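Local coordinates for protein 4-hydroxybutyrate coenzyme A transferase (Shewanella oneidensis, PDB 2OAS) that probably transfers coenzyme A between acyl-CoA thioesters and small carboxylic acids such as acetate or 4-hydroxybutyrate, and binds coenzyme A, at residues R71-F76 / D91-F96; A148-Q153 / A169-Q174; R254-K259 / A280-D285. All coordinates share one frame; numbering follows the deposited sequence.

How the interactions relate
From the N terminus the three contacts come one after another along the chain; none nests in or crosses another. Interaction 1 closes a short loop by laying strand 91-92 beside strand 70-74, at one end of the parallel sheet of the N-terminal family region. Interaction 2 closes the next loop toward the other end of that sheet, pairing strands 145-150 and 170-173. Interaction 3 belongs to a separate, small parallel sheet, where segment 254-259, leading into strand 260-262, packs on segment 280-285. No contact touches another: the nearest atoms are about 10 Å apart between interactions 1 and 3, about 11 Å between 2 and 3 and about 17 Å between 1 and 2.

Interaction 1 of 3, residues R71-F76 / D91-F96; sequences RHRCFF and DYVPIF
R71 and D91 form the salt bridge of this contact, NH1 of R71 lying 2.7 Å from OD1 of D91. The carboxylate sits at the edge of the guanidinium with the two planes 37° apart, and a bend at chi3 (-93°) turns the arginine's end to it. Three backbone hydrogen bonds join the segments in parallel. D91 N reaches H72 O at 2.9 Å, almost straight, and C74 N reaches D91 O at 2.7 Å. The last, V93 N to C74 O (2.7 Å), lies just beyond strand 91-92. A methyl-on-cation contact follows: CG2 of V93 lies over the centre of one face of the R73 guanidinium, 3.7 Å from its CZ, while NH2 of R73 makes a salt bridge to E399 of the second subunit. Apolar packing is left to F75, which runs alongside V93 and I95, its CD2 3.8 Å from V93 CB and 3.5 Å from I95 CG2. Strand 91-92 ends the sheet within this chain, and helix 82-86 makes the connection in this beta-alpha-beta unit. Strand 48-52 flanks 70-74 on its other edge, helix 100-105 packs against F75 and I95, and F76, just past the strand, touches coenzyme A.

Interaction 2 of 3, residues A148-Q153 / A169-Q174; sequences AHINPQ and AAVYEQ
H149 and Y172 are bridge partners in a parallel strand pair, their side chains on the same face of the sheet, and the histidine reaches over to the neighbouring backbone. Followed outward, CB of H149 stands 4.2 Å from Y172 O. With CG anti to the backbone N (chi1 154°), the ring presents its edge to the other strand: ND1 donates a weak hydrogen bond to Y172 O at 3.4 Å, CE1 comes to 3.1 Å from Q174 O, and NE2, farther round the rim, is 3.7 Å from that same oxygen. CE1 also meets CG of Q174. Y172 O thus accepts twice, since I150 N binds it as well, at 2.9 Å; this second bond belongs to the regular ladder, which includes A148 N to A170 O, Y172 N to A148 O and Q174 N to I150 O. On the same face as H149, the OH of Y172 donates to OE1 of Q174 at 2.6 Å, in the plane of the tyrosine ring. The other face carries A148, I150, V171 and E173. There I150 crosses E173, its CG2 3.5 Å from OE2, and the extended glutamate lays its CG beside I150 O. Beyond the strand, N151 OD1 accepts from Q153 N in an Asx turn, the donor standing above the carbonyl plane, and also from A176 N. V33 and L34 of helix 32-41 pack on H149, and V33 also touches Y172 and Q174. Strands 148-150 and 170-173 run in the same direction, their axes 28° apart, as neighbours in the eight-stranded parallel sheet; helix 32-41 covers the H149 face, consistent with the Rossmann-like alpha/beta build of the acetyl-CoA hydrolase/transferase N-terminal domain.

Interaction 3 of 3, residues R254-K259 / A280-D285; sequences RFYPGK and AVIFMD
A280 meets K259 through its carbonyl: O of A280 is 3.3 Å from both CA and CB of the lysine, where the two segments' backbones come closest. Two residues on, I282 points at the other segment and touches two side chains. Its CG1 lies 3.8 Å from K259 CD, the two crossing at a slant, and its CG2 is 4.3 Å from CE2 of Y256. M284, a selenomethionine, then carries the aromatic part of the contact. Its chain is extended as far as SE and bends at chi3 (-83°), which carries CE over a face of the Y256 ring, 3.6 Å from the centroid and 20° off the normal, a CH-pi contact. SE lies instead at the edge of the F255 ring, in its plane and 5.0 Å from its centroid. The two rings meet the selenomethionine from the opposite direction, and CD1 of Y256 stands over a face of F255. V261 of strand 260-262 touches both Y256 and M284. G258 is third in the type II turn from Y256 to K259. Met-aromatic contacts from M284, just past the central strand 281-283 of the small three-stranded parallel sheet, thus meet F255 and Y256 at the start of the turn that leads into its edge strand 260-262.

Interaction 1 of 3, residues R71-F76 / D91-F96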
loop_
_atom_site.group_PDB
_atom_site.type_symbol
_atom_site.label_atom_id
_atom_site.label_comp_id
_atom_site.label_asym_id
_atom_site.label_seq_id
_atom_site.Cartn_x
_atom_site.Cartn_y
_atom_site.Cartn_z
ATOM N N ARG A 71 -12.997 22.981 -16.014
ATOM C CA ARG A 71 -11.815 22.744 -15.203
ATOM C C ARG A 71 -11.559 21.248 -15.200
ATOM O O ARG A 71 -12.497 20.469 -15.122
ATOM C CB ARG A 71 -12.029 23.262 -13.772
ATOM C CG ARG A 71 -10.959 22.830 -12.754
ATOM C CD ARG A 71 -11.116 23.505 -11.375
ATOM N NE ARG A 71 -10.306 24.718 -11.271
ATOM C CZ ARG A 71 -9.139 24.798 -10.636
ATOM N NH1 ARG A 71 -8.634 23.736 -10.024
ATOM N NH2 ARG A 71 -8.461 25.937 -10.642
ATOM N N HIS A 72 -10.296 20.851 -15.318
ATOM C CA HIS A 72 -9.926 19.442 -15.319
ATOM C C HIS A 72 -9.711 18.893 -13.907
ATOM O O HIS A 72 -9.078 19.549 -13.087
ATOM C CB HIS A 72 -8.641 19.236 -16.140
ATOM C CG HIS A 72 -8.778 19.627 -17.577
ATOM N ND1 HIS A 72 -8.512 20.899 -18.028
ATOM C CD2 HIS A 72 -9.214 18.929 -18.655
ATOM C CE1 HIS A 72 -8.779 20.970 -19.322
ATOM N NE2 HIS A 72 -9.208 19.788 -19.726
ATOM N N ARG A 73 -10.252 17.702 -13.635
ATOM C CA ARG A 73 -10.098 17.028 -12.333
ATOM C C ARG A 73 -9.405 15.709 -12.663
ATOM O O ARG A 73 -10.041 14.756 -13.097
ATOM C CB ARG A 73 -11.454 16.767 -11.681
ATOM C CG ARG A 73 -11.380 16.382 -10.200
ATOM C CD ARG A 73 -12.771 16.381 -9.579
ATOM N NE ARG A 73 -12.809 15.932 -8.190
ATOM C CZ ARG A 73 -12.460 16.673 -7.142
ATOM N NH1 ARG A 73 -12.036 17.918 -7.312
ATOM N NH2 ARG A 73 -12.565 16.174 -5.918
ATOM N N CYS A 74 -8.099 15.663 -12.450
ATOM C CA CYS A 74 -7.310 14.498 -12.801
ATOM C C CYS A 74 -6.982 13.471 -11.740
ATOM O O CYS A 74 -6.482 13.805 -10.663
ATOM C CB CYS A 74 -5.994 14.951 -13.419
ATOM S SG CYS A 74 -6.167 16.183 -14.695
ATOM N N PHE A 75 -7.250 12.213 -12.071
ATOM C CA PHE A 75 -6.934 11.101 -11.196
ATOM C C PHE A 75 -5.538 10.672 -11.623
ATOM O O PHE A 75 -4.870 9.900 -10.944
ATOM C CB PHE A 75 -7.922 9.952 -11.414
ATOM C CG PHE A 75 -9.291 10.244 -10.896
ATOM C CD1 PHE A 75 -10.409 10.033 -11.687
ATOM C CD2 PHE A 75 -9.464 10.728 -9.600
ATOM C CE1 PHE A 75 -11.679 10.309 -11.200
ATOM C CE2 PHE A 75 -10.733 11.007 -9.110
ATOM C CZ PHE A 75 -11.844 10.793 -9.909
ATOM N N PHE A 76 -5.107 11.201 -12.760
ATOM C CA PHE A 76 -3.797 10.887 -13.307
ATOM C C PHE A 76 -3.486 11.971 -14.312
ATOM O O PHE A 76 -4.276 12.214 -15.223
ATOM C CB PHE A 76 -3.831 9.552 -14.025
ATOM C CG PHE A 76 -2.485 8.954 -14.263
ATOM C CD1 PHE A 76 -2.008 7.950 -13.421
ATOM C CD2 PHE A 76 -1.712 9.348 -15.353
ATOM C CE1 PHE A 76 -0.789 7.340 -13.663
ATOM C CE2 PHE A 76 -0.481 8.747 -15.608
ATOM C CZ PHE A 76 -0.017 7.738 -14.762
ATOM N N ASP A 91 -7.130 20.365 -11.031
ATOM C CA ASP A 91 -7.082 19.664 -9.762
ATOM C C ASP A 91 -6.591 18.241 -9.921
ATOM O O ASP A 91 -6.973 17.554 -10.861
ATOM C CB ASP A 91 -8.461 19.649 -9.130
ATOM C CG ASP A 91 -8.931 21.022 -8.771
ATOM O OD1 ASP A 91 -8.107 21.767 -8.212
ATOM O OD2 ASP A 91 -10.107 21.360 -9.036
ATOM N N TYR A 92 -5.739 17.810 -8.995
ATOM C CA TYR A 92 -5.209 16.454 -8.996
ATOM C C TYR A 92 -5.740 15.710 -7.781
ATOM O O TYR A 92 -5.534 16.141 -6.636
ATOM C CB TYR A 92 -3.690 16.460 -8.942
ATOM C CG TYR A 92 -3.076 15.104 -8.634
ATOM C CD1 TYR A 92 -2.303 14.911 -7.491
ATOM C CD2 TYR A 92 -3.237 14.028 -9.503
ATOM C CE1 TYR A 92 -1.699 13.683 -7.229
ATOM C CE2 TYR A 92 -2.639 12.798 -9.250
ATOM C CZ TYR A 92 -1.868 12.637 -8.117
ATOM O OH TYR A 92 -1.219 11.441 -7.895
ATOM N N VAL A 93 -6.414 14.588 -8.038
ATOM C CA VAL A 93 -6.983 13.760 -6.984
ATOM C C VAL A 93 -6.237 12.445 -6.881
ATOM O O VAL A 93 -6.429 11.553 -7.688
ATOM C CB VAL A 93 -8.477 13.477 -7.247
ATOM C CG1 VAL A 93 -9.056 12.611 -6.125
ATOM C CG2 VAL A 93 -9.239 14.796 -7.335
ATOM N N PRO A 94 -5.368 12.305 -5.875
ATOM C CA PRO A 94 -4.631 11.050 -5.751
ATOM C C PRO A 94 -5.557 9.872 -5.399
ATOM O O PRO A 94 -6.329 9.951 -4.445
ATOM C CB PRO A 94 -3.609 11.369 -4.664
ATOM C CG PRO A 94 -4.333 12.340 -3.788
ATOM C CD PRO A 94 -5.040 13.231 -4.774
ATOM N N ILE A 95 -5.472 8.788 -6.169
ATOM C CA ILE A 95 -6.323 7.616 -5.924
ATOM C C ILE A 95 -5.856 6.393 -6.691
ATOM O O ILE A 95 -5.471 6.508 -7.852
ATOM C CB ILE A 95 -7.776 7.891 -6.337
ATOM C CG1 ILE A 95 -8.633 6.648 -6.104
ATOM C CG2 ILE A 95 -7.839 8.233 -7.798
ATOM C CD1 ILE A 95 -10.093 6.901 -6.289
ATOM N N PHE A 96 -5.889 5.219 -6.056
ATOM C CA PHE A 96 -5.473 3.998 -6.761
ATOM C C PHE A 96 -6.412 3.840 -7.938
ATOM O O PHE A 96 -7.596 4.143 -7.832
ATOM C CB PHE A 96 -5.565 2.753 -5.866
ATOM C CG PHE A 96 -4.739 2.847 -4.631
ATOM C CD1 PHE A 96 -3.372 3.065 -4.717
ATOM C CD2 PHE A 96 -5.337 2.829 -3.381
ATOM C CE1 PHE A 96 -2.609 3.279 -3.573
ATOM C CE2 PHE A 96 -4.584 3.041 -2.231
ATOM C CZ PHE A 96 -3.216 3.271 -2.328
#

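Interaction 2 of 3, residues A148-Q153 / A169-Q174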
loop_
_atom_site.group_PDB
_atom_site.type_symbol
_atom_site.label_atom_id
_atom_site.label_comp_id
_atom_site.label_asym_id
_atom_site.label_seq_id
_atom_site.Cartn_x
_atom_site.Cartn_y
_atom_site.Cartn_z
ATOM N N ALA A 148 -21.877 8.987 -26.790
ATOM C CA ALA A 148 -20.930 8.110 -27.442
ATOM C C ALA A 148 -20.539 8.502 -28.850
ATOM O O ALA A 148 -21.340 9.004 -29.635
ATOM C CB ALA A 148 -21.487 6.675 -27.468
ATOM N N HIS A 149 -19.291 8.237 -29.172
ATOM C CA HIS A 149 -18.810 8.538 -30.482
ATOM C C HIS A 149 -18.549 7.195 -31.131
ATOM O O HIS A 149 -17.703 6.434 -30.672
ATOM C CB HIS A 149 -17.540 9.386 -30.377
ATOM C CG HIS A 149 -16.638 9.256 -31.553
ATOM N ND1 HIS A 149 -17.099 9.324 -32.848
ATOM C CD2 HIS A 149 -15.310 9.007 -31.632
ATOM C CE1 HIS A 149 -16.093 9.116 -33.680
ATOM N NE2 HIS A 149 -14.996 8.921 -32.968
ATOM N N ILE A 150 -19.308 6.884 -32.170
ATOM C CA ILE A 150 -19.142 5.619 -32.863
ATOM C C ILE A 150 -18.037 5.708 -33.901
ATOM O O ILE A 150 -18.135 6.454 -34.882
ATOM C CB ILE A 150 -20.435 5.187 -33.542
ATOM C CG1 ILE A 150 -21.530 5.026 -32.483
ATOM C CG2 ILE A 150 -20.189 3.895 -34.326
ATOM C CD1 ILE A 150 -22.879 4.648 -33.038
ATOM N N ASN A 151 -16.987 4.927 -33.683
ATOM C CA ASN A 151 -15.839 4.931 -34.573
ATOM C C ASN A 151 -15.526 3.562 -35.107
ATOM O O ASN A 151 -15.128 2.685 -34.356
ATOM C CB ASN A 151 -14.619 5.464 -33.828
ATOM C CG ASN A 151 -13.384 5.503 -34.691
ATOM O OD1 ASN A 151 -13.436 5.228 -35.894
ATOM N ND2 ASN A 151 -12.262 5.859 -34.081
ATOM N N PRO A 152 -15.712 3.360 -36.414
ATOM C CA PRO A 152 -15.443 2.084 -37.076
ATOM C C PRO A 152 -13.999 1.621 -36.883
ATOM O O PRO A 152 -13.676 0.466 -37.145
ATOM C CB PRO A 152 -15.741 2.382 -38.535
ATOM C CG PRO A 152 -16.858 3.352 -38.451
ATOM C CD PRO A 152 -16.405 4.279 -37.333
ATOM N N GLN A 153 -13.132 2.526 -36.434
ATOM C CA GLN A 153 -11.731 2.199 -36.223
ATOM C C GLN A 153 -11.537 1.588 -34.839
ATOM O O GLN A 153 -10.558 0.890 -34.594
ATOM C CB GLN A 153 -10.866 3.454 -36.371
ATOM C CG GLN A 153 -11.035 4.159 -37.704
ATOM C CD GLN A 153 -10.772 3.235 -38.893
ATOM O OE1 GLN A 153 -11.454 3.325 -39.931
ATOM N NE2 GLN A 153 -9.774 2.338 -38.750
ATOM N N ALA A 169 -27.559 8.531 -24.761
ATOM C CA ALA A 169 -28.541 9.609 -24.938
ATOM C C ALA A 169 -28.364 10.214 -26.316
ATOM O O ALA A 169 -29.317 10.688 -26.938
ATOM C CB ALA A 169 -28.342 10.683 -23.884
ATOM N N ALA A 170 -27.126 10.185 -26.786
ATOM C CA ALA A 170 -26.784 10.750 -28.074
ATOM C C ALA A 170 -25.691 9.914 -28.686
ATOM O O ALA A 170 -24.932 9.245 -27.975
ATOM C CB ALA A 170 -26.315 12.174 -27.904
ATOM N N VAL A 171 -25.603 9.981 -30.013
ATOM C CA VAL A 171 -24.615 9.225 -30.770
ATOM C C VAL A 171 -24.188 9.942 -32.057
ATOM O O VAL A 171 -25.028 10.394 -32.828
ATOM C CB VAL A 171 -25.197 7.826 -31.108
ATOM C CG1 VAL A 171 -24.559 7.275 -32.332
ATOM C CG2 VAL A 171 -24.970 6.876 -29.948
ATOM N N TYR A 172 -22.880 10.058 -32.266
ATOM C CA TYR A 172 -22.336 10.676 -33.473
ATOM C C TYR A 172 -21.343 9.694 -34.077
ATOM O O TYR A 172 -20.442 9.203 -33.395
ATOM C CB TYR A 172 -21.624 11.997 -33.169
ATOM C CG TYR A 172 -20.846 12.531 -34.358
ATOM C CD1 TYR A 172 -21.500 12.884 -35.551
ATOM C CD2 TYR A 172 -19.453 12.629 -34.317
ATOM C CE1 TYR A 172 -20.786 13.315 -36.675
ATOM C CE2 TYR A 172 -18.728 13.059 -35.436
ATOM C CZ TYR A 172 -19.401 13.395 -36.606
ATOM O OH TYR A 172 -18.675 13.775 -37.707
ATOM N N GLU A 173 -21.492 9.421 -35.366
ATOM C CA GLU A 173 -20.620 8.457 -36.007
ATOM C C GLU A 173 -19.683 8.981 -37.085
ATOM O O GLU A 173 -20.111 9.647 -38.021
ATOM C CB GLU A 173 -21.463 7.338 -36.601
ATOM C CG GLU A 173 -20.660 6.283 -37.334
ATOM C CD GLU A 173 -21.551 5.251 -38.005
ATOM O OE1 GLU A 173 -22.285 5.633 -38.950
ATOM O OE2 GLU A 173 -21.520 4.075 -37.587
ATOM N N GLN A 174 -18.399 8.667 -36.938
ATOM C CA GLN A 174 -17.406 9.046 -37.926
ATOM C C GLN A 174 -16.109 8.281 -37.663
ATOM O O GLN A 174 -15.756 8.025 -36.518
ATOM C CB GLN A 174 -17.172 10.562 -37.928
ATOM C CG GLN A 174 -15.983 11.035 -37.135
ATOM C CD GLN A 174 -15.398 12.327 -37.681
ATOM O OE1 GLN A 174 -16.064 13.363 -37.719
ATOM N NE2 GLN A 174 -14.148 12.267 -38.104
#

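Interaction 3 of 3, residues R254-K259 / A280-D285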
loop_
_atom_site.group_PDB
_atom_site.type_symbol
_atom_site.label_atom_id
_atom_site.label_comp_id
_atom_site.label_asym_id
_atom_site.label_seq_id
_atom_site.Cartn_x
_atom_site.Cartn_y
_atom_site.Cartn_z
ATOM N N ARG A 254 -3.356 -18.992 -13.513
ATOM C CA ARG A 254 -4.480 -19.700 -12.906
ATOM C C ARG A 254 -5.750 -18.873 -13.071
ATOM O O ARG A 254 -6.865 -19.399 -12.999
ATOM C CB ARG A 254 -4.225 -19.986 -11.418
ATOM C CG ARG A 254 -2.928 -20.739 -11.154
ATOM C CD ARG A 254 -2.941 -21.492 -9.820
ATOM N NE ARG A 254 -1.641 -22.081 -9.477
ATOM C CZ ARG A 254 -0.934 -22.895 -10.262
ATOM N NH1 ARG A 254 0.231 -23.368 -9.838
ATOM N NH2 ARG A 254 -1.380 -23.233 -11.468
ATOM N N PHE A 255 -5.575 -17.573 -13.292
ATOM C CA PHE A 255 -6.710 -16.685 -13.468
ATOM C C PHE A 255 -6.762 -16.320 -14.934
ATOM O O PHE A 255 -5.925 -15.564 -15.424
ATOM C CB PHE A 255 -6.554 -15.446 -12.598
ATOM C CG PHE A 255 -7.655 -14.444 -12.763
ATOM C CD1 PHE A 255 -7.544 -13.426 -13.705
ATOM C CD2 PHE A 255 -8.794 -14.502 -11.968
ATOM C CE1 PHE A 255 -8.557 -12.476 -13.849
ATOM C CE2 PHE A 255 -9.807 -13.564 -12.102
ATOM C CZ PHE A 255 -9.690 -12.547 -13.046
ATOM N N TYR A 256 -7.756 -16.872 -15.626
ATOM C CA TYR A 256 -7.932 -16.659 -17.055
ATOM C C TYR A 256 -6.719 -17.183 -17.826
ATOM O O TYR A 256 -6.030 -16.430 -18.514
ATOM C CB TYR A 256 -8.143 -15.174 -17.376
ATOM C CG TYR A 256 -9.570 -14.699 -17.253
ATOM C CD1 TYR A 256 -10.156 -14.498 -16.002
ATOM C CD2 TYR A 256 -10.331 -14.429 -18.390
ATOM C CE1 TYR A 256 -11.465 -14.033 -15.884
ATOM C CE2 TYR A 256 -11.638 -13.967 -18.288
ATOM C CZ TYR A 256 -12.201 -13.768 -17.033
ATOM O OH TYR A 256 -13.496 -13.299 -16.940
ATOM N N PRO A 257 -6.434 -18.487 -17.707
ATOM C CA PRO A 257 -5.291 -19.074 -18.415
ATOM C C PRO A 257 -5.511 -19.126 -19.929
ATOM O O PRO A 257 -6.647 -19.193 -20.398
ATOM C CB PRO A 257 -5.179 -20.462 -17.788
ATOM C CG PRO A 257 -6.600 -20.787 -17.422
ATOM C CD PRO A 257 -7.075 -19.484 -16.825
ATOM N N GLY A 258 -4.418 -19.085 -20.684
ATOM C CA GLY A 258 -4.523 -19.125 -22.129
ATOM C C GLY A 258 -4.870 -17.786 -22.759
ATOM O O GLY A 258 -4.785 -17.645 -23.977
ATOM N N LYS A 259 -5.244 -16.801 -21.940
ATOM C CA LYS A 259 -5.608 -15.478 -22.451
ATOM C C LYS A 259 -4.808 -14.319 -21.853
ATOM O O LYS A 259 -4.350 -14.384 -20.711
ATOM C CB LYS A 259 -7.097 -15.221 -22.206
ATOM C CG LYS A 259 -8.002 -16.386 -22.593
ATOM C CD LYS A 259 -9.464 -15.955 -22.685
ATOM C CE LYS A 259 -10.369 -17.152 -22.947
ATOM N NZ LYS A 259 -10.376 -18.042 -21.737
ATOM N N ALA A 280 -8.555 -14.332 -27.587
ATOM C CA ALA A 280 -7.421 -14.562 -26.705
ATOM C C ALA A 280 -7.015 -13.335 -25.881
ATOM O O ALA A 280 -6.257 -13.466 -24.922
ATOM C CB ALA A 280 -6.224 -15.078 -27.515
ATOM N N VAL A 281 -7.524 -12.158 -26.242
ATOM C CA VAL A 281 -7.193 -10.937 -25.509
ATOM C C VAL A 281 -8.403 -10.417 -24.750
ATOM O O VAL A 281 -9.432 -10.087 -25.337
ATOM C CB VAL A 281 -6.663 -9.810 -26.450
ATOM C CG1 VAL A 281 -6.187 -8.619 -25.627
ATOM C CG2 VAL A 281 -5.521 -10.337 -27.317
ATOM N N ILE A 282 -8.274 -10.342 -23.435
ATOM C CA ILE A 282 -9.358 -9.879 -22.598
ATOM C C ILE A 282 -9.074 -8.563 -21.873
ATOM O O ILE A 282 -8.160 -8.463 -21.045
ATOM C CB ILE A 282 -9.722 -10.941 -21.554
ATOM C CG1 ILE A 282 -10.162 -12.225 -22.264
ATOM C CG2 ILE A 282 -10.820 -10.413 -20.625
ATOM C CD1 ILE A 282 -11.359 -12.043 -23.191
ATOM N N PHE A 283 -9.866 -7.555 -22.211
ATOM C CA PHE A 283 -9.774 -6.246 -21.610
ATOM C C PHE A 283 -10.748 -6.298 -20.459
ATOM O O PHE A 283 -11.962 -6.328 -20.643
ATOM C CB PHE A 283 -10.194 -5.149 -22.600
ATOM C CG PHE A 283 -9.159 -4.852 -23.643
ATOM C CD1 PHE A 283 -8.891 -5.758 -24.664
ATOM C CD2 PHE A 283 -8.412 -3.673 -23.577
ATOM C CE1 PHE A 283 -7.897 -5.507 -25.591
ATOM C CE2 PHE A 283 -7.413 -3.416 -24.503
ATOM C CZ PHE A 283 -7.156 -4.331 -25.518
HETATM N N MSE A 284 -10.197 -6.290 -19.263
HETATM C CA MSE A 284 -10.976 -6.384 -18.050
HETATM C C MSE A 284 -11.002 -5.061 -17.303
HETATM O O MSE A 284 -10.117 -4.224 -17.482
HETATM C CB MSE A 284 -10.336 -7.447 -17.180
HETATM C CG MSE A 284 -11.135 -7.924 -16.006
HETATM SE SE MSE A 284 -10.096 -9.343 -15.227
HETATM C CE MSE A 284 -10.687 -10.752 -16.408
ATOM N N ASP A 285 -12.017 -4.903 -16.456
ATOM C CA ASP A 285 -12.220 -3.712 -15.631
ATOM C C ASP A 285 -11.096 -3.560 -14.612
ATOM O O ASP A 285 -10.802 -4.497 -13.877
ATOM C CB ASP A 285 -13.572 -3.834 -14.913
ATOM C CG ASP A 285 -13.775 -2.782 -13.829
ATOM O OD1 ASP A 285 -13.050 -1.761 -13.817
ATOM O OD2 ASP A 285 -14.680 -2.973 -12.991
#